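Local atomic coordinates of thiamine-biosynthesis protein ThiS (Geobacter metallireducens GS-15, PDB entry 3CWI), a protein that probably serves as a small ubiquitin-like sulfur carrier in making the thiazole ring of thiamine. Residues A[16-19]-A[20-24]; A[36-40]-A[41-45]. All blocks are in the same frame, centred on the assembly; numbering follows the deposited sequence.

Interaction 1 (16-19 with 20-24) and interaction 2 (36-40 with 41-45) come in series along the chain and lie on opposite sides of its centre, their own centres about 13 Å apart. The first is the junction of strand 17-19 and helix 20-26; the second is the hairpin of strands 36-39 and 42-43 at one edge of the mixed five-strand sheet. They meet in the core, where Val-20 CG2 is 3.8 Å from Leu-44 CD2 and Leu-24 CD1 is 4.0 Å from Val-37 CG2. The helix thus packs on the hairpin that follows it in the chain, as expected for the beta-grasp fold of ubiquitin-like proteins such as ThiS.

Interaction 1: residues A[16-19]-A[20-24]; sequences ESLN and VTELL
The carboxylate of Glu-22 lies between two neighbours: the ND2 end of the Asn-19 amide lies over one face, the rest displaced to the side, and Leu-18 CD2 sits over the other, 3.2 Å from Glu-22 OE1. Amide and carboxylate planes are 19° apart, with Glu-22 OE1 above Asn-19 ND2 at 2.8 Å. That approach is onto the nitrogen's flat face, where its N-H bonds do not point, and is no hydrogen bond. At its edge the carboxylate accepts a nearly straight bond: Asn-19 N donates to the anti lone pair of Glu-22 OE1 (3.0 Å, 173° at the hydrogen). In return Glu-22 N donates to Asn-19 OD1 at 2.7 Å, tilted from the amide plane. These bonds make a capping box with Asn-19 as N-cap, and a chi1 of 57°, with CG wedged between backbone N and carbonyl carbon, folds OD1 back over the first helical turn. Leu-23 N bonds to Asn-19 O. The strand so turns almost perpendicularly into the helix, while its other side pairs with strand 53-55 and Thr-21 OG1 bonds to Asp-50. Two backbone N-H groups are satisfied by side-chain oxygens, and the negative carboxylate is probably favoured by the helix dipole.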
loop_
_atom_site.group_PDB
_atom_site.type_symbol
_atom_site.label_atom_id
_atom_site.label_comp_id
_atom_site.label_asym_id
_atom_site.label_seq_id
_atom_site.Cartn_x
_atom_site.Cartn_y
_atom_site.Cartn_z
ATOM N N GLU A 16 -12.176 8.448 2.358
ATOM C CA GLU A 16 -12.988 7.261 2.603
ATOM C C GLU A 16 -12.347 6.065 1.903
ATOM O O GLU A 16 -12.690 4.911 2.172
ATOM C CB GLU A 16 -14.409 7.480 2.078
ATOM C CG GLU A 16 -15.081 8.728 2.640
ATOM C CD GLU A 16 -14.980 8.796 4.151
ATOM O OE1 GLU A 16 -15.307 7.787 4.813
ATOM O OE2 GLU A 16 -14.587 9.862 4.679
ATOM N N SER A 17 -11.415 6.360 1.004
ATOM C CA SER A 17 -10.681 5.353 0.254
ATOM C C SER A 17 -9.553 6.048 -0.500
ATOM O O SER A 17 -9.542 7.274 -0.635
ATOM C CB SER A 17 -11.591 4.640 -0.751
ATOM O OG SER A 17 -11.873 5.475 -1.861
ATOM N N LEU A 18 -8.607 5.257 -0.988
ATOM C CA LEU A 18 -7.468 5.765 -1.738
ATOM C C LEU A 18 -6.944 4.679 -2.648
ATOM O O LEU A 18 -7.043 3.495 -2.322
ATOM C CB LEU A 18 -6.340 6.182 -0.793
ATOM C CG LEU A 18 -6.465 7.543 -0.114
ATOM C CD1 LEU A 18 -5.402 7.670 0.961
ATOM C CD2 LEU A 18 -6.326 8.647 -1.152
ATOM N N ASN A 19 -6.394 5.067 -3.794
ATOM C CA ASN A 19 -5.833 4.067 -4.688
ATOM C C ASN A 19 -4.399 3.884 -4.205
ATOM O O ASN A 19 -3.883 4.701 -3.435
ATOM C CB ASN A 19 -5.879 4.519 -6.157
ATOM C CG ASN A 19 -5.166 5.833 -6.397
ATOM O OD1 ASN A 19 -3.959 5.950 -6.194
ATOM N ND2 ASN A 19 -5.917 6.833 -6.850
ATOM N N VAL A 20 -3.761 2.807 -4.633
ATOM C CA VAL A 20 -2.408 2.517 -4.192
ATOM C C VAL A 20 -1.407 3.610 -4.517
ATOM O O VAL A 20 -0.541 3.921 -3.700
ATOM C CB VAL A 20 -1.930 1.182 -4.778
ATOM C CG1 VAL A 20 -0.481 0.924 -4.392
ATOM C CG2 VAL A 20 -2.818 0.068 -4.271
ATOM N N THR A 21 -1.526 4.186 -5.708
ATOM C CA THR A 21 -0.628 5.256 -6.112
ATOM C C THR A 21 -0.675 6.412 -5.122
ATOM O O THR A 21 0.363 6.926 -4.698
ATOM C CB THR A 21 -0.989 5.772 -7.502
ATOM O OG1 THR A 21 -0.936 4.684 -8.430
ATOM C CG2 THR A 21 -0.011 6.856 -7.930
ATOM N N GLU A 22 -1.878 6.813 -4.733
ATOM C CA GLU A 22 -2.014 7.914 -3.789
ATOM C C GLU A 22 -1.458 7.522 -2.421
ATOM O O GLU A 22 -0.846 8.343 -1.735
ATOM C CB GLU A 22 -3.483 8.320 -3.644
ATOM C CG GLU A 22 -4.120 8.818 -4.934
ATOM C CD GLU A 22 -5.615 9.006 -4.784
ATOM O OE1 GLU A 22 -6.284 8.058 -4.312
ATOM O OE2 GLU A 22 -6.128 10.086 -5.149
ATOM N N LEU A 23 -1.658 6.261 -2.037
ATOM C CA LEU A 23 -1.185 5.755 -0.746
ATOM C C LEU A 23 0.333 5.811 -0.630
ATOM O O LEU A 23 0.874 6.274 0.375
ATOM C CB LEU A 23 -1.642 4.303 -0.548
ATOM C CG LEU A 23 -2.017 3.823 0.850
ATOM C CD1 LEU A 23 -1.987 2.310 0.864
ATOM C CD2 LEU A 23 -1.080 4.380 1.896
ATOM N N LEU A 24 1.011 5.310 -1.657
ATOM C CA LEU A 24 2.469 5.289 -1.677
ATOM C C LEU A 24 3.023 6.690 -1.514
ATOM O O LEU A 24 3.924 6.927 -0.706
ATOM C CB LEU A 24 2.970 4.704 -2.997
ATOM C CG LEU A 24 3.134 3.188 -3.122
ATOM C CD1 LEU A 24 1.973 2.457 -2.464
ATOM C CD2 LEU A 24 3.231 2.843 -4.600
#

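Interaction 2: residues A[36-40]-A[41-45]; sequences TVELN and GEVLE
Leu-39 and Glu-42 form an antiparallel hydrogen-bonded pair, and Glu-38 and Val-43 the non-hydrogen-bonded pair next to it, the strands being connected by a type I' turn from Leu-39 to Glu-42, with Asn-40 and Gly-41, both of positive phi, at its corners. The two bonds of the closing pair differ: Leu-39 N reaches Glu-42 O at 2.9 Å, whereas Glu-42 N approaches Leu-39 O from above the carbonyl plane. Farther from the turn, Leu-44 N points almost straight at Val-37 O (2.9 Å), and a water bridges Val-37 N and Leu-44 O. A second water, donating to both Leu-39 O and Glu-42 OE1, ties the Glu-42 carboxylate to the turn. Glu-38 and Val-43 share one face. Val-43 spreads its two methyls along the partner strand, CG1 meeting Thr-36 CG2 at 3.8 Å and CG2 meeting Glu-38 CG at 3.6 Å; with CG1 anti to the backbone N (chi1 171°), each branch serves a different neighbour. This is a beta hairpin of the beta-grasp fold with a two-residue loop: strand 36-39 pairs on its other side with strand 59-63, while strand 42-43 is outermost in the sheet within the chain. Asn-40 OD1 accepts from Ala-59 N, fixing the turn to the start of that strand. Glu-38 OE1 lies near Glu-61 OE1, so one of the two may hold a proton or have its acidity shifted. Toward the core, Leu-44 brings its branches over Leu-39: CD1 presses on Leu-39 CB at 3.5 Å, tighter than usual for carbons, and CD2 reaches Val-37 CG1 at 4.0 Å.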
loop_
_atom_site.group_PDB
_atom_site.type_symbol
_atom_site.label_atom_id
_atom_site.label_comp_id
_atom_site.label_asym_id
_atom_site.label_seq_id
_atom_site.Cartn_x
_atom_site.Cartn_y
_atom_site.Cartn_z
ATOM N N THR A 36 7.490 -3.612 -3.149
ATOM C CA THR A 36 6.394 -4.512 -3.485
ATOM C C THR A 36 5.241 -4.240 -2.531
ATOM O O THR A 36 5.440 -4.133 -1.316
ATOM C CB THR A 36 6.797 -5.998 -3.336
ATOM O OG1 THR A 36 7.826 -6.318 -4.281
ATOM C CG2 THR A 36 5.592 -6.902 -3.566
ATOM N N VAL A 37 4.034 -4.134 -3.073
ATOM C CA VAL A 37 2.874 -3.865 -2.234
ATOM C C VAL A 37 1.916 -5.039 -2.139
ATOM O O VAL A 37 1.537 -5.620 -3.149
ATOM C CB VAL A 37 2.084 -2.642 -2.749
ATOM C CG1 VAL A 37 0.895 -2.367 -1.826
ATOM C CG2 VAL A 37 2.997 -1.420 -2.815
ATOM N N GLU A 38 1.535 -5.384 -0.913
ATOM C CA GLU A 38 0.583 -6.464 -0.683
ATOM C C GLU A 38 -0.680 -5.863 -0.088
ATOM O O GLU A 38 -0.614 -5.031 0.816
ATOM C CB GLU A 38 1.148 -7.521 0.272
ATOM C CG GLU A 38 1.958 -8.612 -0.416
ATOM C CD GLU A 38 2.304 -9.765 0.513
ATOM O OE1 GLU A 38 1.372 -10.358 1.106
ATOM O OE2 GLU A 38 3.507 -10.082 0.645
ATOM N N LEU A 39 -1.826 -6.272 -0.623
ATOM C CA LEU A 39 -3.117 -5.791 -0.149
ATOM C C LEU A 39 -3.942 -7.013 0.224
ATOM O O LEU A 39 -4.226 -7.865 -0.618
ATOM C CB LEU A 39 -3.826 -4.987 -1.246
ATOM C CG LEU A 39 -5.250 -4.528 -0.931
ATOM C CD1 LEU A 39 -5.264 -3.716 0.374
ATOM C CD2 LEU A 39 -5.775 -3.689 -2.082
ATOM N N ASN A 40 -4.308 -7.093 1.499
ATOM C CA ASN A 40 -5.084 -8.210 2.028
ATOM C C ASN A 40 -4.461 -9.568 1.683
ATOM O O ASN A 40 -5.157 -10.515 1.304
ATOM C CB ASN A 40 -6.540 -8.129 1.542
ATOM C CG ASN A 40 -7.256 -6.887 2.069
ATOM O OD1 ASN A 40 -6.911 -6.371 3.135
ATOM N ND2 ASN A 40 -8.267 -6.420 1.340
ATOM N N GLY A 41 -3.138 -9.641 1.817
ATOM C CA GLY A 41 -2.408 -10.874 1.576
ATOM C C GLY A 41 -2.112 -11.247 0.142
ATOM O O GLY A 41 -1.691 -12.373 -0.140
ATOM N N GLU A 42 -2.323 -10.312 -0.771
ATOM C CA GLU A 42 -2.066 -10.583 -2.173
ATOM C C GLU A 42 -1.105 -9.555 -2.743
ATOM O O GLU A 42 -1.284 -8.352 -2.550
ATOM C CB GLU A 42 -3.379 -10.560 -2.937
ATOM C CG GLU A 42 -3.226 -10.605 -4.428
ATOM C CD GLU A 42 -4.567 -10.681 -5.113
ATOM O OE1 GLU A 42 -5.493 -9.965 -4.671
ATOM O OE2 GLU A 42 -4.692 -11.444 -6.094
ATOM N N VAL A 43 -0.073 -10.035 -3.425
ATOM C CA VAL A 43 0.901 -9.153 -4.032
ATOM C C VAL A 43 0.241 -8.472 -5.224
ATOM O O VAL A 43 -0.384 -9.123 -6.065
ATOM C CB VAL A 43 2.153 -9.928 -4.507
ATOM C CG1 VAL A 43 3.043 -9.022 -5.336
ATOM C CG2 VAL A 43 2.924 -10.464 -3.304
ATOM N N LEU A 44 0.376 -7.153 -5.280
ATOM C CA LEU A 44 -0.219 -6.355 -6.351
ATOM C C LEU A 44 0.733 -6.078 -7.504
ATOM O O LEU A 44 1.949 -6.092 -7.336
ATOM C CB LEU A 44 -0.687 -5.012 -5.787
ATOM C CG LEU A 44 -2.019 -4.886 -5.047
ATOM C CD1 LEU A 44 -2.278 -6.078 -4.156
ATOM C CD2 LEU A 44 -1.995 -3.595 -4.241
ATOM N N GLU A 45 0.168 -5.820 -8.679
ATOM C CA GLU A 45 0.975 -5.486 -9.847
ATOM C C GLU A 45 1.008 -3.968 -9.955
ATOM O O GLU A 45 -0.035 -3.310 -9.934
ATOM C CB GLU A 45 0.368 -6.087 -11.113
ATOM C CG GLU A 45 0.545 -7.587 -11.185
ATOM C CD GLU A 45 -0.000 -8.186 -12.465
ATOM O OE1 GLU A 45 0.312 -9.368 -12.734
ATOM O OE2 GLU A 45 -0.742 -7.486 -13.193
HETATM O O HOH W 1 3.691 -4.477 -5.829
HETATM O O HOH W 2 -5.958 -7.907 -2.782
#